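Local atomic coordinates of choline kinase (Cryptosporidium parvum, PDB entry 3MES), a protein that probably transfers a phosphate from ATP to choline, and perhaps ethanolamine, an early step in making membrane phospholipids. Residues I197-I202 with Q234-I239; L269-L274 with F302-Y307; A296-Y301 with K358-F363; S367-G372 with T400-K405. All coordinates share one frame; numbering follows the deposited sequence.

Contact 1: I197-I202 with Q234-I239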
# COMPACT_ATOMS: atom_id res chain seq x y z
N ILE B 197 18.64 12.21 16.47
CA ILE B 197 18.59 13.66 16.48
C ILE B 197 17.64 14.21 17.53
O ILE B 197 17.64 15.41 17.82
CB ILE B 197 18.18 14.20 15.10
CG1 ILE B 197 18.50 15.69 14.98
CG2 ILE B 197 16.70 13.92 14.84
CD1 ILE B 197 18.32 16.23 13.58
N LEU B 198 16.84 13.33 18.12
CA LEU B 198 15.73 13.76 18.98
C LEU B 198 16.13 14.73 20.08
O LEU B 198 15.43 15.72 20.32
CB LEU B 198 14.98 12.55 19.56
CG LEU B 198 15.66 11.68 20.62
CD1 LEU B 198 14.64 10.77 21.27
CD2 LEU B 198 16.81 10.88 20.02
N PHE B 199 17.24 14.46 20.75
CA PHE B 199 17.70 15.33 21.84
C PHE B 199 18.40 16.58 21.33
O PHE B 199 18.06 17.69 21.74
CB PHE B 199 18.60 14.56 22.80
CG PHE B 199 17.93 13.36 23.41
CD1 PHE B 199 16.81 13.51 24.21
CD2 PHE B 199 18.42 12.08 23.18
CE1 PHE B 199 16.20 12.41 24.78
CE2 PHE B 199 17.81 10.98 23.75
CZ PHE B 199 16.69 11.14 24.54
N LYS B 200 19.37 16.41 20.44
CA LYS B 200 20.08 17.54 19.85
C LYS B 200 19.09 18.58 19.35
O LYS B 200 19.18 19.76 19.68
CB LYS B 200 20.96 17.08 18.69
CG LYS B 200 21.94 15.98 19.05
CD LYS B 200 22.74 15.55 17.83
CE LYS B 200 23.56 14.31 18.12
NZ LYS B 200 24.37 13.90 16.94
N ARG B 201 18.14 18.13 18.54
CA ARG B 201 17.15 19.02 17.95
C ARG B 201 16.35 19.76 19.01
O ARG B 201 16.11 20.97 18.89
CB ARG B 201 16.21 18.23 17.03
CG ARG B 201 15.08 19.04 16.42
CD ARG B 201 14.48 18.32 15.23
NE ARG B 201 15.40 18.30 14.10
CZ ARG B 201 15.21 17.58 12.99
NH1 ARG B 201 14.13 16.82 12.86
NH2 ARG B 201 16.10 17.63 12.01
N ILE B 202 15.95 19.05 20.07
CA ILE B 202 15.22 19.68 21.16
C ILE B 202 16.04 20.77 21.84
O ILE B 202 15.55 21.87 22.07
CB ILE B 202 14.77 18.65 22.22
CG1 ILE B 202 13.57 17.85 21.70
CG2 ILE B 202 14.41 19.35 23.52
CD1 ILE B 202 13.05 16.82 22.68
N GLN B 234 14.87 16.41 32.41
CA GLN B 234 14.67 15.00 32.74
C GLN B 234 14.40 14.16 31.50
O GLN B 234 14.29 12.94 31.58
CB GLN B 234 13.48 14.84 33.69
CG GLN B 234 13.58 15.63 34.98
CD GLN B 234 12.27 15.62 35.76
OE1 GLN B 234 12.27 15.62 37.00
NE2 GLN B 234 11.15 15.62 35.04
N LEU B 235 14.29 14.83 30.36
CA LEU B 235 13.80 14.20 29.14
C LEU B 235 14.60 12.98 28.70
O LEU B 235 14.04 11.99 28.23
CB LEU B 235 13.72 15.23 28.00
CG LEU B 235 12.72 14.91 26.89
CD1 LEU B 235 11.43 14.37 27.48
CD2 LEU B 235 12.45 16.15 26.05
N GLU B 236 15.92 13.05 28.84
CA GLU B 236 16.79 11.94 28.46
C GLU B 236 16.60 10.73 29.37
O GLU B 236 16.40 9.61 28.90
CB GLU B 236 18.26 12.38 28.42
CG GLU B 236 18.57 13.36 27.29
CD GLU B 236 20.06 13.63 27.13
OE1 GLU B 236 20.88 12.84 27.65
OE2 GLU B 236 20.41 14.63 26.47
N GLU B 237 16.67 10.95 30.68
CA GLU B 237 16.44 9.87 31.64
C GLU B 237 15.10 9.19 31.36
O GLU B 237 14.98 7.97 31.48
CB GLU B 237 16.46 10.40 33.08
CG GLU B 237 17.84 10.86 33.56
CD GLU B 237 18.31 12.13 32.88
OE1 GLU B 237 17.61 12.61 31.96
OE2 GLU B 237 19.39 12.64 33.25
N LEU B 238 14.11 9.98 30.99
CA LEU B 238 12.76 9.47 30.73
C LEU B 238 12.72 8.53 29.53
O LEU B 238 12.13 7.45 29.59
CB LEU B 238 11.78 10.63 30.54
CG LEU B 238 10.33 10.26 30.27
CD1 LEU B 238 9.42 11.46 30.49
CD2 LEU B 238 10.17 9.71 28.85
N ILE B 239 13.34 8.95 28.43
CA ILE B 239 13.37 8.14 27.21
C ILE B 239 14.33 6.96 27.31
O ILE B 239 14.09 5.90 26.73
CB ILE B 239 13.74 8.98 25.97
CG1 ILE B 239 12.52 9.74 25.45
CG2 ILE B 239 14.30 8.10 24.88
CD1 ILE B 239 11.90 10.69 26.45
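Phe199 and Ile202 pack against Leu235, Glu236 and Ile239 in a buried, mainly apolar contact between two nearly antiparallel helices. It lies in the helical C-terminal lobe and joins the start of helix 198-214 to the short helix 235-239. The local axes run at 160° and approach no closer than 11.7 Å, so side chains rather than backbones bridge the gap. Phe199 does most of this. Its CG lies beside its own backbone N (chi1 -58°), which sends the ring across to the other helix. Glu236 CG sits over one ring face, 3.7 Å from the ring centroid, as a CH-pi contact. Leu198 CG covers the opposite face, so the ring is sandwiched. Ile239 CG2 meets the ring edge, 3.9 Å from Phe199 CZ. The Glu236 carboxylate reaches past the ring. Its OE2 is hydrogen-bonded to Tyr203 OH and its OE1 to Phe245 N, which probably holds the aliphatic part over Phe199. One turn further along, Ile202 CD1 meets Leu235 CD2 at 3.5 Å, the two side chains crossing at about a right angle. Ile202 and Leu235 also rest on helix 364-376. Ile239 touches helix 351-362, and Leu198 packs on strand 290-293.

Contact 2: L269-L274 with F302-Y307. With MG (magnesium ion), chain M; PT3 (N-propyl-tartramic acid), chain L; DME (decamethonium ion), chain K.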
# COMPACT_ATOMS: atom_id res chain seq x y z
N LEU B 269 6.09 13.17 9.50
CA LEU B 269 5.15 12.48 8.63
C LEU B 269 3.71 12.76 9.05
O LEU B 269 3.04 11.90 9.63
CB LEU B 269 5.42 10.97 8.62
CG LEU B 269 4.78 10.20 7.46
CD1 LEU B 269 5.18 10.81 6.12
CD2 LEU B 269 5.15 8.73 7.52
N GLN B 270 3.25 13.97 8.75
CA GLN B 270 1.87 14.37 9.02
C GLN B 270 1.01 14.19 7.77
O GLN B 270 1.54 13.98 6.68
CB GLN B 270 1.83 15.80 9.57
CG GLN B 270 0.64 16.64 9.13
CD GLN B 270 1.04 17.79 8.22
OE1 GLN B 270 2.23 18.10 8.09
NE2 GLN B 270 0.06 18.42 7.60
N GLU B 271 -0.31 14.27 7.92
CA GLU B 271 -1.22 13.92 6.83
C GLU B 271 -1.00 14.74 5.55
O GLU B 271 -1.15 14.22 4.44
CB GLU B 271 -2.69 14.00 7.28
CG GLU B 271 -3.15 15.39 7.68
CD GLU B 271 -2.75 15.75 9.10
OE1 GLU B 271 -3.05 16.88 9.53
OE2 GLU B 271 -2.14 14.90 9.78
N ASN B 272 -0.66 16.01 5.71
CA ASN B 272 -0.42 16.87 4.55
C ASN B 272 0.87 16.52 3.81
O ASN B 272 1.12 17.02 2.71
CB ASN B 272 -0.43 18.34 4.96
CG ASN B 272 -1.82 18.82 5.35
OD1 ASN B 272 -2.75 18.74 4.55
ND2 ASN B 272 -1.96 19.31 6.57
N ASN B 273 1.68 15.65 4.41
CA ASN B 273 2.90 15.19 3.77
C ASN B 273 2.76 13.77 3.22
O ASN B 273 3.75 13.13 2.84
CB ASN B 273 4.09 15.29 4.73
CG ASN B 273 4.58 16.71 4.88
OD1 ASN B 273 4.34 17.55 4.01
ND2 ASN B 273 5.27 16.99 5.98
N LEU B 274 1.52 13.30 3.17
CA LEU B 274 1.21 12.01 2.58
C LEU B 274 0.21 12.22 1.45
O LEU B 274 -0.97 12.48 1.69
CB LEU B 274 0.63 11.06 3.63
CG LEU B 274 1.58 10.65 4.75
CD1 LEU B 274 0.82 10.18 5.98
CD2 LEU B 274 2.57 9.59 4.26
N PHE B 302 1.59 9.04 15.06
CA PHE B 302 0.43 8.78 15.90
C PHE B 302 -0.15 10.08 16.44
O PHE B 302 -1.37 10.24 16.52
CB PHE B 302 0.77 7.84 17.06
CG PHE B 302 0.97 6.40 16.64
CD1 PHE B 302 0.50 5.95 15.42
CD2 PHE B 302 1.59 5.50 17.48
CE1 PHE B 302 0.68 4.64 15.03
CE2 PHE B 302 1.76 4.18 17.11
CZ PHE B 302 1.31 3.75 15.89
N CYS B 303 0.72 11.02 16.80
CA CYS B 303 0.28 12.29 17.39
C CYS B 303 -0.49 13.17 16.41
O CYS B 303 -1.39 13.91 16.81
CB CYS B 303 1.47 13.07 17.95
SG CYS B 303 2.07 12.49 19.55
N GLU B 304 -0.13 13.11 15.13
CA GLU B 304 -0.78 13.94 14.12
C GLU B 304 -2.24 13.57 13.96
O GLU B 304 -3.01 14.30 13.33
CB GLU B 304 -0.04 13.85 12.79
CG GLU B 304 1.29 14.58 12.77
CD GLU B 304 1.12 16.08 12.88
OE1 GLU B 304 -0.03 16.56 12.78
OE2 GLU B 304 2.14 16.79 13.07
N TYR B 305 -2.63 12.43 14.51
CA TYR B 305 -4.03 12.03 14.53
C TYR B 305 -4.85 13.11 15.23
O TYR B 305 -6.04 13.26 14.98
CB TYR B 305 -4.20 10.69 15.24
CG TYR B 305 -3.99 9.49 14.34
CD1 TYR B 305 -5.05 8.66 14.00
CD2 TYR B 305 -2.73 9.19 13.84
CE1 TYR B 305 -4.86 7.56 13.18
CE2 TYR B 305 -2.53 8.09 13.02
CZ TYR B 305 -3.60 7.28 12.70
OH TYR B 305 -3.40 6.19 11.88
N ILE B 306 -4.18 13.86 16.10
CA ILE B 306 -4.85 14.84 16.96
C ILE B 306 -4.96 16.23 16.32
O ILE B 306 -5.86 17.00 16.66
CB ILE B 306 -4.11 14.99 18.30
CG1 ILE B 306 -4.09 13.65 19.05
CG2 ILE B 306 -4.75 16.08 19.15
CD1 ILE B 306 -3.11 13.61 20.21
N TYR B 307 -4.06 16.54 15.40
CA TYR B 307 -3.97 17.91 14.88
C TYR B 307 -4.41 18.05 13.43
O TYR B 307 -3.84 17.44 12.52
CB TYR B 307 -2.56 18.47 15.10
CG TYR B 307 -2.10 18.24 16.52
CD1 TYR B 307 -2.61 19.00 17.56
CD2 TYR B 307 -1.19 17.24 16.82
CE1 TYR B 307 -2.20 18.78 18.87
CE2 TYR B 307 -0.78 17.01 18.12
CZ TYR B 307 -1.29 17.79 19.14
OH TYR B 307 -0.89 17.57 20.44
MG MG M . -2.24 15.97 11.89
O1 PT3 L . 7.26 21.50 6.00
O11 PT3 L . 7.92 23.52 6.67
C1 PT3 L . 7.08 22.61 6.55
C2 PT3 L . 5.70 22.84 7.16
O2 PT3 L . 5.60 24.17 7.69
C3 PT3 L . 5.51 21.82 8.28
O3 PT3 L . 5.27 22.48 9.52
C4 PT3 L . 4.32 20.95 7.90
O41 PT3 L . 4.30 19.76 8.19
N4 PT3 L . 3.37 21.59 7.22
C41 PT3 L . 2.15 20.90 6.76
C42 PT3 L . 1.08 21.94 6.40
C43 PT3 L . -0.18 21.74 7.25
N1 DME K . -2.62 24.28 4.82
C2 DME K . -1.94 25.49 5.32
C3 DME K . -0.63 25.10 6.01
C4 DME K . -0.10 26.26 6.87
C5 DME K . 1.25 25.91 7.52
C6 DME K . 1.08 24.83 8.60
C7 DME K . 1.44 25.38 9.99
C8 DME K . 2.59 24.59 10.61
C9 DME K . 2.08 23.46 11.51
C10 DME K . 2.91 22.19 11.32
C11 DME K . 3.03 21.41 12.63
N12 DME K . 3.91 20.24 12.45
C13 DME K . -4.07 24.43 4.97
C14 DME K . -2.29 24.09 3.40
C15 DME K . -2.17 23.11 5.59
C16 DME K . 3.38 19.39 11.37
C17 DME K . 5.26 20.70 12.09
C18 DME K . 3.95 19.47 13.70
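Glu304 OE1 is gripped twice: it binds the magnesium ion at 2.5 Å and is hydrogen-bonded to Tyr309 OH. From the facing segment, Glu271 OE2 binds the same ion at 2.4 Å. Glu271 OE1 lies a little further from the magnesium, at 2.7 Å. Two backbone oxygens, Glu304 O and Tyr307 O, each lie 2.3 Å from the magnesium. Glu304 thus chelates through both main chain and side chain. A bend at chi2 (-67°) folds its carboxylate back toward the ion. Glu271 reaches in from the other side, with CG wedged between its backbone N and carbonyl carbon (chi1 64°). Residues 269-273 are the last part of the His-x-Asp-x4-Asn motif of kinase-like phosphotransferases; Asn273 is its final residue. The amide nitrogen of Asn273, ND2, is hydrogen-bonded to Asp268 O and Asp285 OD1. The other segment leaves helix 294-303 through a type I turn from Cys303 to Ile306; Glu304 O within it and Tyr307 O just after it both point to the metal. The metal gathers oxygens that would otherwise repel. Glu271 OE1 and Tyr307 O, both acceptors, are 3.1 Å apart and share the ion, and the like-charged Glu271 OE2 and Glu304 OE1 are 4.0 Å apart. The ion probably offsets this charge. Beside it, Gln270 CB packs on Glu304 CD at 3.4 Å. Glu304 OE2 faces a quaternary ammonium end of decamethonium, 3.3 Å from its methyl C18. Attraction between carboxylate and cation probably favours this placement. N-propyl-tartramic acid lies along Gln270 and Asn272 in the same pocket.

Contact 3: A296-Y301 with K358-F363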
# COMPACT_ATOMS: atom_id res chain seq x y z
N ALA B 296 10.44 7.26 17.83
CA ALA B 296 10.22 8.70 17.74
C ALA B 296 9.38 9.02 16.51
O ALA B 296 8.38 9.75 16.60
CB ALA B 296 11.55 9.44 17.69
N ASP B 297 9.77 8.48 15.36
CA ASP B 297 9.10 8.77 14.10
C ASP B 297 7.66 8.26 14.10
O ASP B 297 6.75 8.94 13.63
CB ASP B 297 9.87 8.17 12.93
CG ASP B 297 9.72 8.98 11.66
OD1 ASP B 297 9.28 10.14 11.75
OD2 ASP B 297 10.04 8.46 10.57
N ILE B 298 7.47 7.06 14.63
CA ILE B 298 6.14 6.46 14.67
C ILE B 298 5.22 7.20 15.64
O ILE B 298 4.07 7.51 15.30
CB ILE B 298 6.21 4.96 15.05
CG1 ILE B 298 6.99 4.18 13.98
CG2 ILE B 298 4.81 4.38 15.21
CD1 ILE B 298 7.33 2.76 14.37
N ALA B 299 5.72 7.50 16.83
CA ALA B 299 4.94 8.22 17.83
C ALA B 299 4.51 9.60 17.31
O ALA B 299 3.42 10.08 17.63
CB ALA B 299 5.71 8.35 19.14
N ASN B 300 5.37 10.23 16.52
CA ASN B 300 5.03 11.52 15.93
C ASN B 300 3.87 11.40 14.96
O ASN B 300 2.97 12.24 14.95
CB ASN B 300 6.23 12.15 15.21
CG ASN B 300 5.91 13.52 14.66
OD1 ASN B 300 5.83 14.50 15.41
ND2 ASN B 300 5.71 13.61 13.36
N TYR B 301 3.89 10.36 14.13
CA TYR B 301 2.79 10.10 13.22
C TYR B 301 1.50 9.85 14.01
O TYR B 301 0.44 10.39 13.66
CB TYR B 301 3.11 8.91 12.32
CG TYR B 301 1.89 8.37 11.60
CD1 TYR B 301 1.35 9.03 10.51
CD2 TYR B 301 1.27 7.20 12.03
CE1 TYR B 301 0.23 8.54 9.86
CE2 TYR B 301 0.16 6.70 11.39
CZ TYR B 301 -0.36 7.38 10.30
OH TYR B 301 -1.47 6.88 9.67
N LYS B 358 3.90 -0.27 23.53
CA LYS B 358 3.93 0.50 24.77
C LYS B 358 5.19 1.35 24.87
O LYS B 358 5.18 2.43 25.45
CB LYS B 358 3.78 -0.42 25.99
CG LYS B 358 4.92 -1.40 26.18
CD LYS B 358 4.46 -2.68 26.88
CE LYS B 358 4.03 -2.42 28.31
NZ LYS B 358 3.82 -3.69 29.06
N ALA B 359 6.28 0.86 24.28
CA ALA B 359 7.53 1.61 24.24
C ALA B 359 7.38 2.85 23.37
O ALA B 359 7.88 3.93 23.72
CB ALA B 359 8.67 0.73 23.73
N VAL B 360 6.70 2.70 22.24
CA VAL B 360 6.49 3.81 21.31
C VAL B 360 5.71 4.94 21.97
O VAL B 360 5.85 6.10 21.59
CB VAL B 360 5.74 3.35 20.04
CG1 VAL B 360 5.26 4.56 19.26
CG2 VAL B 360 6.62 2.47 19.19
N GLU B 361 4.88 4.59 22.95
CA GLU B 361 4.08 5.59 23.66
C GLU B 361 4.96 6.64 24.33
O GLU B 361 4.61 7.81 24.39
CB GLU B 361 3.18 4.91 24.70
CG GLU B 361 1.95 4.25 24.11
CD GLU B 361 1.03 5.25 23.42
OE1 GLU B 361 1.05 5.31 22.18
OE2 GLU B 361 0.30 5.98 24.13
N VAL B 362 6.11 6.20 24.83
CA VAL B 362 7.04 7.10 25.50
C VAL B 362 7.48 8.23 24.58
O VAL B 362 7.55 9.39 24.98
CB VAL B 362 8.28 6.34 26.01
CG1 VAL B 362 9.42 7.31 26.28
CG2 VAL B 362 7.94 5.53 27.25
N PHE B 363 7.79 7.89 23.33
CA PHE B 363 8.28 8.86 22.36
C PHE B 363 7.24 9.91 21.97
O PHE B 363 7.56 10.85 21.25
CB PHE B 363 8.80 8.15 21.11
CG PHE B 363 10.11 7.45 21.31
CD1 PHE B 363 11.30 8.14 21.18
CD2 PHE B 363 10.15 6.10 21.62
CE1 PHE B 363 12.52 7.50 21.36
CE2 PHE B 363 11.36 5.45 21.80
CZ PHE B 363 12.54 6.15 21.67
O HOH W 1 8.22 11.41 18.51
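Ala296 and Ala299 of helix 294-303 form the tight part of this contact, set against Phe363 at the end of the 358-363 segment. The backbones come close here: the CA atoms of Ala296 and Phe363 are 5.0 Å apart. Small side chains leave room for that. Phe363 CG lies beside its backbone N (chi1 -73°), and the ring turns one face to the Ala296 backbone. Ala296 N stands over this face, toward the rim, 3.5 Å from Phe363 CG. Ala296 CB touches the ring at Phe363 CD1 (3.7 Å). One turn on, Ala299 CB fits between Val360 and Phe363, 3.3 Å from Val360 O and 3.7 Å from Phe363 CB. The packing is looser at Ile298, whose CG2 is 4.1 Å from Val360 CG1, the two side chains crossing at about a right angle. At the Phe363 end, a water donates to Ala296 O (2.5 Å) and to Phe363 O (2.9 Å). Ile298 and Val360 pack further onto helix 327-342, and Phe363 meets Ile239 of helix 235-239. No direct hydrogen bond joins the segments, so these two helices of the C-terminal lobe are held by shape and apolar contact, with one water linking carbonyls that cannot bond to each other.

Contact 4: S367-G372 with T400-K405. With DME (decamethonium ion), chain K.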
# COMPACT_ATOMS: atom_id res chain seq x y z
N SER B 367 7.56 14.29 20.71
CA SER B 367 6.85 14.99 19.64
C SER B 367 6.19 16.28 20.12
O SER B 367 6.34 17.33 19.49
CB SER B 367 5.80 14.06 19.02
OG SER B 367 5.03 14.74 18.03
N HIS B 368 5.48 16.20 21.24
CA HIS B 368 4.80 17.37 21.80
C HIS B 368 5.77 18.48 22.19
O HIS B 368 5.48 19.66 22.03
CB HIS B 368 3.95 16.99 23.02
CG HIS B 368 2.75 16.16 22.69
ND1 HIS B 368 1.85 16.51 21.71
CD2 HIS B 368 2.29 15.00 23.23
CE1 HIS B 368 0.89 15.60 21.65
NE2 HIS B 368 1.14 14.68 22.56
N ILE B 369 6.92 18.09 22.72
CA ILE B 369 7.91 19.08 23.14
C ILE B 369 8.65 19.67 21.95
O ILE B 369 8.86 20.88 21.88
CB ILE B 369 8.92 18.47 24.13
CG1 ILE B 369 8.35 18.52 25.55
CG2 ILE B 369 10.24 19.23 24.07
CD1 ILE B 369 9.30 17.98 26.61
N THR B 370 9.04 18.81 21.01
CA THR B 370 9.76 19.25 19.83
C THR B 370 8.98 20.29 19.05
O THR B 370 9.45 21.40 18.82
CB THR B 370 10.08 18.05 18.90
OG1 THR B 370 10.86 17.08 19.62
CG2 THR B 370 10.86 18.52 17.68
N TRP B 371 7.77 19.94 18.64
CA TRP B 371 6.97 20.84 17.82
C TRP B 371 6.46 22.04 18.60
O TRP B 371 6.12 23.07 18.02
CB TRP B 371 5.84 20.08 17.14
CG TRP B 371 6.34 19.07 16.16
CD1 TRP B 371 6.19 17.71 16.22
CD2 TRP B 371 7.12 19.34 14.99
NE1 TRP B 371 6.80 17.12 15.14
CE2 TRP B 371 7.38 18.10 14.37
CE3 TRP B 371 7.60 20.50 14.39
CZ2 TRP B 371 8.11 17.99 13.19
CZ3 TRP B 371 8.33 20.40 13.22
CH2 TRP B 371 8.58 19.15 12.63
N GLY B 372 6.42 21.90 19.92
CA GLY B 372 6.12 23.03 20.79
C GLY B 372 7.21 24.09 20.70
O GLY B 372 6.95 25.24 20.34
N THR B 400 0.60 21.67 26.59
CA THR B 400 -0.52 21.17 27.36
C THR B 400 -0.62 19.65 27.21
O THR B 400 -0.69 18.92 28.20
CB THR B 400 -1.85 21.80 26.89
OG1 THR B 400 -1.83 23.21 27.15
CG2 THR B 400 -3.03 21.18 27.62
N HIS B 401 -0.60 19.18 25.97
CA HIS B 401 -0.76 17.76 25.70
C HIS B 401 0.41 16.92 26.21
O HIS B 401 0.24 15.74 26.54
CB HIS B 401 -0.98 17.51 24.20
CG HIS B 401 -2.33 17.92 23.72
ND1 HIS B 401 -2.59 18.23 22.40
CD2 HIS B 401 -3.50 18.10 24.38
CE1 HIS B 401 -3.86 18.56 22.27
NE2 HIS B 401 -4.44 18.49 23.46
N TYR B 402 1.59 17.52 26.29
CA TYR B 402 2.74 16.85 26.88
C TYR B 402 2.46 16.50 28.34
O TYR B 402 2.64 15.36 28.76
CB TYR B 402 4.00 17.71 26.81
CG TYR B 402 5.11 17.18 27.67
CD1 TYR B 402 6.01 16.24 27.18
CD2 TYR B 402 5.26 17.59 28.99
CE1 TYR B 402 7.03 15.74 27.97
CE2 TYR B 402 6.27 17.10 29.79
CZ TYR B 402 7.15 16.17 29.27
OH TYR B 402 8.16 15.67 30.05
N LEU B 403 2.03 17.50 29.10
CA LEU B 403 1.69 17.31 30.50
C LEU B 403 0.64 16.22 30.66
O LEU B 403 0.81 15.29 31.45
CB LEU B 403 1.17 18.62 31.10
CG LEU B 403 2.18 19.50 31.84
CD1 LEU B 403 3.61 19.14 31.49
CD2 LEU B 403 1.90 20.97 31.59
N GLN B 404 -0.43 16.33 29.88
CA GLN B 404 -1.53 15.38 29.93
C GLN B 404 -1.07 13.96 29.60
O GLN B 404 -1.34 13.02 30.35
CB GLN B 404 -2.65 15.82 28.98
CG GLN B 404 -3.90 14.96 29.05
CD GLN B 404 -5.03 15.51 28.20
OE1 GLN B 404 -4.99 16.66 27.76
NE2 GLN B 404 -6.04 14.69 27.97
N LYS B 405 -0.38 13.81 28.47
CA LYS B 405 0.10 12.51 28.04
C LYS B 405 1.03 11.87 29.08
O LYS B 405 0.95 10.67 29.34
CB LYS B 405 0.81 12.61 26.69
CG LYS B 405 1.12 11.28 26.03
CD LYS B 405 -0.16 10.53 25.63
CE LYS B 405 0.18 9.25 24.88
NZ LYS B 405 -1.03 8.47 24.47
N1 DME K . -2.62 24.28 4.82
C2 DME K . -1.94 25.49 5.32
C3 DME K . -0.63 25.10 6.01
C4 DME K . -0.10 26.26 6.87
C5 DME K . 1.25 25.91 7.52
C6 DME K . 1.08 24.83 8.60
C7 DME K . 1.44 25.38 9.99
C8 DME K . 2.59 24.59 10.61
C9 DME K . 2.08 23.46 11.51
C10 DME K . 2.91 22.19 11.32
C11 DME K . 3.03 21.41 12.63
N12 DME K . 3.91 20.24 12.45
C13 DME K . -4.07 24.43 4.97
C14 DME K . -2.29 24.09 3.40
C15 DME K . -2.17 23.11 5.59
C16 DME K . 3.38 19.39 11.37
C17 DME K . 5.26 20.70 12.09
C18 DME K . 3.95 19.47 13.70
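His368 and His401 meet edge to face between two helices, in a buried contact. The edge of His401 is turned toward the face of His368, offset, with centroids 5.8 Å apart and planes at 61°. The helices, 364-376 and 391-411, form an antiparallel pair in the C-terminal lobe. Their local axes run at 167° and approach to 8.8 Å. His401 CB lies over one face of the His368 ring, toward its rim, as a CH-pi contact, 3.7 Å from His368 CE1. Both imidazoles are fixed by other partners: His368 ND1 is hydrogen-bonded to Arg398 NE, and His401 ND1 to Tyr307 OH. Tyr307 also binds magnesium, through its backbone oxygen, so this bond ties the helix pair to a residue of the metal site. Nearer the backbones, His368 CB rests on Tyr402 CB at 3.9 Å. Tyr402 CG points opposite to its backbone N (chi1 167°), which lays the ring beside Ile369. Ile369 CD1 sits over one face of that ring, 3.5 Å from Tyr402 CE1. The phenol end is held by Glu231, through a hydrogen bond to Tyr402 OH. Lys405 CB is at the margin of the contact with His368, and its amine forms a salt bridge with Glu361. On another side of helix 364-376, Trp371 lines the decamethonium pocket. Its NE1 is hydrogen-bonded to Asn300 OD1, which probably limits rotation of the indole. Two methyls of one ammonium end lie over the indole face, with decamethonium C17 3.3 Å from Trp371 CZ3.

From the N terminus, contact 1 comes first and closes a mostly helical loop of 31 residues between helices 198-214 and 235-239. Contact 2 opens later, and its loop spans strands 274-276, 281-283 and 290-293 and most of helix 294-303. Contact 3 starts on that same helix before contact 2 has closed, so the two cross. Its long loop runs to the end of helix 351-362. Contact 4 follows in series and pairs helix 364-376 with helix 391-411. Contacts 1, 3 and 4 touch one another through the helical lobe. Contact 2 touches contacts 3 and 4, which connects the magnesium and ligand site to that helical packing.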